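Local coordinates for SPbeta prophage-derived aminoglycoside N(3')-acetyltransferase-like protein YokD (Bacillus subtilis, PDB 2NYG) that probably transfers an acetyl group from acetyl-coenzyme A to an amino group of aminoglycoside-like substrates and may contribute to antibiotic resistance, at residues 183-192 and 255-264. Numbering follows the deposited sequence.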
loop_
_atom_site.group_PDB
_atom_site.type_symbol
_atom_site.label_atom_id
_atom_site.label_comp_id
_atom_site.label_asym_id
_atom_site.label_seq_id
_atom_site.Cartn_x
_atom_site.Cartn_y
_atom_site.Cartn_z
ATOM N N CYS A 183 20.082 1.537 -9.795
ATOM C CA CYS A 183 20.969 0.853 -10.728
ATOM C C CYS A 183 22.456 1.043 -10.417
ATOM O O CYS A 183 23.260 0.133 -10.645
ATOM C CB CYS A 183 20.682 1.287 -12.167
ATOM S SG CYS A 183 21.031 3.010 -12.497
ATOM N N PHE A 184 22.828 2.211 -9.899
ATOM C CA PHE A 184 24.224 2.473 -9.566
ATOM C C PHE A 184 24.838 1.457 -8.603
ATOM O O PHE A 184 26.019 1.122 -8.729
ATOM C CB PHE A 184 24.367 3.881 -8.998
ATOM C CG PHE A 184 24.217 4.955 -10.028
ATOM C CD1 PHE A 184 23.780 6.223 -9.671
ATOM C CD2 PHE A 184 24.502 4.695 -11.366
ATOM C CE1 PHE A 184 23.628 7.213 -10.636
ATOM C CE2 PHE A 184 24.353 5.675 -12.332
ATOM C CZ PHE A 184 23.915 6.935 -11.968
ATOM N N HIS A 185 24.045 0.975 -7.647
ATOM C CA HIS A 185 24.540 -0.003 -6.698
ATOM C C HIS A 185 25.249 -1.122 -7.446
ATOM O O HIS A 185 26.256 -1.632 -6.975
ATOM C CB HIS A 185 23.404 -0.626 -5.875
ATOM C CG HIS A 185 22.872 0.249 -4.779
ATOM N ND1 HIS A 185 23.646 0.682 -3.725
ATOM C CD2 HIS A 185 21.622 0.718 -4.545
ATOM C CE1 HIS A 185 22.896 1.378 -2.888
ATOM N NE2 HIS A 185 21.664 1.415 -3.362
ATOM N N LEU A 186 24.721 -1.515 -8.602
ATOM C CA LEU A 186 25.337 -2.591 -9.372
ATOM C C LEU A 186 26.821 -2.330 -9.670
ATOM O O LEU A 186 27.645 -3.246 -9.578
ATOM C CB LEU A 186 24.576 -2.820 -10.679
ATOM C CG LEU A 186 25.126 -3.867 -11.662
ATOM C CD1 LEU A 186 25.149 -5.273 -11.053
ATOM C CD2 LEU A 186 24.263 -3.837 -12.908
ATOM N N ALA A 187 27.163 -1.092 -10.030
ATOM C CA ALA A 187 28.553 -0.747 -10.308
ATOM C C ALA A 187 29.443 -1.037 -9.085
ATOM O O ALA A 187 30.600 -1.444 -9.233
ATOM C CB ALA A 187 28.650 0.710 -10.701
ATOM N N GLU A 188 28.903 -0.844 -7.884
ATOM C CA GLU A 188 29.665 -1.102 -6.664
ATOM C C GLU A 188 30.139 -2.544 -6.534
ATOM O O GLU A 188 30.942 -2.846 -5.659
ATOM C CB GLU A 188 28.860 -0.691 -5.419
ATOM C CG GLU A 188 28.744 0.822 -5.259
ATOM C CD GLU A 188 27.857 1.257 -4.109
ATOM O OE1 GLU A 188 26.651 0.923 -4.119
ATOM O OE2 GLU A 188 28.361 1.949 -3.201
ATOM N N TYR A 189 29.656 -3.435 -7.396
ATOM C CA TYR A 189 30.097 -4.831 -7.364
ATOM C C TYR A 189 31.090 -5.109 -8.512
ATOM O O TYR A 189 31.507 -6.250 -8.737
ATOM C CB TYR A 189 28.912 -5.791 -7.495
ATOM C CG TYR A 189 27.874 -5.728 -6.391
ATOM C CD1 TYR A 189 26.905 -4.722 -6.374
ATOM C CD2 TYR A 189 27.816 -6.712 -5.400
ATOM C CE1 TYR A 189 25.903 -4.698 -5.410
ATOM C CE2 TYR A 189 26.812 -6.699 -4.427
ATOM C CZ TYR A 189 25.859 -5.685 -4.445
ATOM O OH TYR A 189 24.843 -5.656 -3.517
ATOM N N ARG A 190 31.469 -4.055 -9.228
ATOM C CA ARG A 190 32.392 -4.169 -10.350
ATOM C C ARG A 190 33.637 -3.296 -10.161
ATOM O O ARG A 190 34.348 -3.012 -11.125
ATOM C CB ARG A 190 31.653 -3.782 -11.636
ATOM C CG ARG A 190 30.398 -4.615 -11.850
ATOM C CD ARG A 190 29.548 -4.208 -13.048
ATOM N NE ARG A 190 28.591 -5.268 -13.369
ATOM C CZ ARG A 190 27.668 -5.212 -14.325
ATOM N NH1 ARG A 190 27.549 -4.130 -15.082
ATOM N NH2 ARG A 190 26.873 -6.251 -14.532
ATOM N N ILE A 191 33.901 -2.886 -8.919
ATOM C CA ILE A 191 35.050 -2.036 -8.605
ATOM C C ILE A 191 35.978 -2.623 -7.539
ATOM O O ILE A 191 35.571 -3.480 -6.759
ATOM C CB ILE A 191 34.603 -0.634 -8.148
ATOM C CG1 ILE A 191 33.809 -0.719 -6.846
ATOM C CG2 ILE A 191 33.805 0.025 -9.260
ATOM C CD1 ILE A 191 33.765 0.582 -6.065
ATOM N N PRO A 192 37.243 -2.167 -7.497
ATOM C CA PRO A 192 38.267 -2.627 -6.545
ATOM C C PRO A 192 37.901 -2.477 -5.072
ATOM O O PRO A 192 38.168 -3.357 -4.250
ATOM C CB PRO A 192 39.486 -1.790 -6.921
ATOM C CG PRO A 192 39.293 -1.595 -8.389
ATOM C CD PRO A 192 37.833 -1.250 -8.485
ATOM N N ALA A 255 24.337 3.971 -17.660
ATOM C CA ALA A 255 24.496 4.581 -16.352
ATOM C C ALA A 255 25.384 3.718 -15.467
ATOM O O ALA A 255 26.248 4.219 -14.756
ATOM C CB ALA A 255 23.119 4.782 -15.696
ATOM N N VAL A 256 25.177 2.414 -15.497
ATOM C CA VAL A 256 25.995 1.555 -14.656
ATOM C C VAL A 256 27.463 1.652 -15.057
ATOM O O VAL A 256 28.341 1.823 -14.205
ATOM C CB VAL A 256 25.544 0.066 -14.722
ATOM C CG1 VAL A 256 26.423 -0.786 -13.821
ATOM C CG2 VAL A 256 24.097 -0.060 -14.278
ATOM N N ASP A 257 27.724 1.564 -16.355
ATOM C CA ASP A 257 29.089 1.620 -16.840
ATOM C C ASP A 257 29.816 2.869 -16.397
ATOM O O ASP A 257 30.952 2.780 -15.950
ATOM C CB ASP A 257 29.129 1.492 -18.365
ATOM C CG ASP A 257 28.757 0.099 -18.836
ATOM O OD1 ASP A 257 28.848 -0.841 -18.011
ATOM O OD2 ASP A 257 28.389 -0.057 -20.025
ATOM N N PHE A 258 29.162 4.023 -16.509
ATOM C CA PHE A 258 29.764 5.287 -16.108
ATOM C C PHE A 258 30.024 5.313 -14.611
ATOM O O PHE A 258 31.042 5.822 -14.164
ATOM C CB PHE A 258 28.861 6.456 -16.476
ATOM C CG PHE A 258 29.464 7.795 -16.190
ATOM C CD1 PHE A 258 30.282 8.418 -17.127
ATOM C CD2 PHE A 258 29.230 8.431 -14.972
ATOM C CE1 PHE A 258 30.863 9.659 -16.855
ATOM C CE2 PHE A 258 29.801 9.669 -14.684
ATOM C CZ PHE A 258 30.622 10.288 -15.626
ATOM N N ALA A 259 29.086 4.767 -13.845
ATOM C CA ALA A 259 29.202 4.709 -12.396
ATOM C C ALA A 259 30.460 3.933 -12.003
ATOM O O ALA A 259 31.197 4.317 -11.091
ATOM C CB ALA A 259 27.975 4.042 -11.819
ATOM N N GLU A 260 30.691 2.829 -12.695
ATOM C CA GLU A 260 31.850 2.008 -12.434
ATOM C C GLU A 260 33.106 2.856 -12.604
ATOM O O GLU A 260 33.909 2.969 -11.688
ATOM C CB GLU A 260 31.860 0.807 -13.394
ATOM C CG GLU A 260 33.165 0.036 -13.448
ATOM C CD GLU A 260 33.020 -1.274 -14.184
ATOM O OE1 GLU A 260 32.268 -1.312 -15.177
ATOM O OE2 GLU A 260 33.658 -2.267 -13.782
ATOM N N LYS A 261 33.258 3.470 -13.769
ATOM C CA LYS A 261 34.426 4.289 -14.049
ATOM C C LYS A 261 34.630 5.446 -13.078
ATOM O O LYS A 261 35.735 5.640 -12.564
ATOM C CB LYS A 261 34.369 4.782 -15.490
ATOM C CG LYS A 261 34.500 3.630 -16.454
ATOM C CD LYS A 261 34.445 4.043 -17.898
ATOM C CE LYS A 261 34.751 2.847 -18.772
ATOM N NZ LYS A 261 34.888 3.214 -20.201
ATOM N N TRP A 262 33.576 6.207 -12.814
ATOM C CA TRP A 262 33.665 7.309 -11.867
ATOM C C TRP A 262 34.213 6.743 -10.548
ATOM O O TRP A 262 35.121 7.311 -9.957
ATOM C CB TRP A 262 32.286 7.926 -11.644
ATOM C CG TRP A 262 32.300 9.176 -10.827
ATOM C CD1 TRP A 262 32.251 10.454 -11.292
ATOM C CD2 TRP A 262 32.337 9.269 -9.397
ATOM N NE1 TRP A 262 32.246 11.344 -10.242
ATOM C CE2 TRP A 262 32.301 10.644 -9.067
ATOM C CE3 TRP A 262 32.395 8.326 -8.364
ATOM C CZ2 TRP A 262 32.320 11.099 -7.745
ATOM C CZ3 TRP A 262 32.413 8.772 -7.053
ATOM C CH2 TRP A 262 32.375 10.149 -6.754
ATOM N N PHE A 263 33.657 5.624 -10.093
ATOM C CA PHE A 263 34.115 4.987 -8.862
ATOM C C PHE A 263 35.574 4.524 -8.954
ATOM O O PHE A 263 36.377 4.827 -8.075
ATOM C CB PHE A 263 33.252 3.758 -8.517
ATOM C CG PHE A 263 31.910 4.082 -7.917
ATOM C CD1 PHE A 263 31.803 4.980 -6.869
ATOM C CD2 PHE A 263 30.756 3.456 -8.378
ATOM C CE1 PHE A 263 30.572 5.253 -6.285
ATOM C CE2 PHE A 263 29.521 3.723 -7.800
ATOM C CZ PHE A 263 29.430 4.622 -6.753
ATOM N N ILE A 264 35.902 3.782 -10.008
ATOM C CA ILE A 264 37.246 3.256 -10.192
ATOM C C ILE A 264 38.328 4.332 -10.195
ATOM O O ILE A 264 39.346 4.213 -9.497
ATOM C CB ILE A 264 37.365 2.456 -11.520
ATOM C CG1 ILE A 264 36.512 1.194 -11.452
ATOM C CG2 ILE A 264 38.816 2.071 -11.774
ATOM C CD1 ILE A 264 36.562 0.347 -12.715
#
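A knob-into-hole contact joins the short helix 183-187 to helix 255-264: the methyl of Ala187 sits among Val256, Ala259, Glu260 and Phe263. Its CB lies 3.6 Å from Ala259 CB and meets the ring of Phe263 at the edge, near the ring plane. Small residues on both sides let the axes approach to 8.0 Å while crossing at -46°. One turn earlier, Phe184 reaches the second helix with its ring: CE2 is 3.4 Å from Ala255 O, which lies at the ring edge near its plane, while CD2 meets Ala259 CB obliquely. Val256 points CG1 away from its own backbone N (chi1 -180°), which brings it to Leu186 CD2 at 3.8 Å, the two side chains crossing at about a right angle. In this member of the antibiotic N-acetyltransferase family, helix 252-268 directly follows sheet strand 245-251, and the contact packs the short helix and the turn after it against that C-terminal helix, away from the coenzyme A site. Beyond the type I turn Ala187-Arg190, Ile191 lays CG2 against Ile264 CG1 at 3.7 Å, the side chains sliding past each other in opposite directions. No hydrogen bond spans the segments. Farther out on the ring of Phe263, CE2 meets Glu188 CG at 3.9 Å; the Glu188 carboxylate accepts from His185 ND1 on OE1 (3.0 Å) and from Arg220 N on OE2. The guanidinium of Arg190, with Leu186 CG over one face, forms a salt bridge with Glu157.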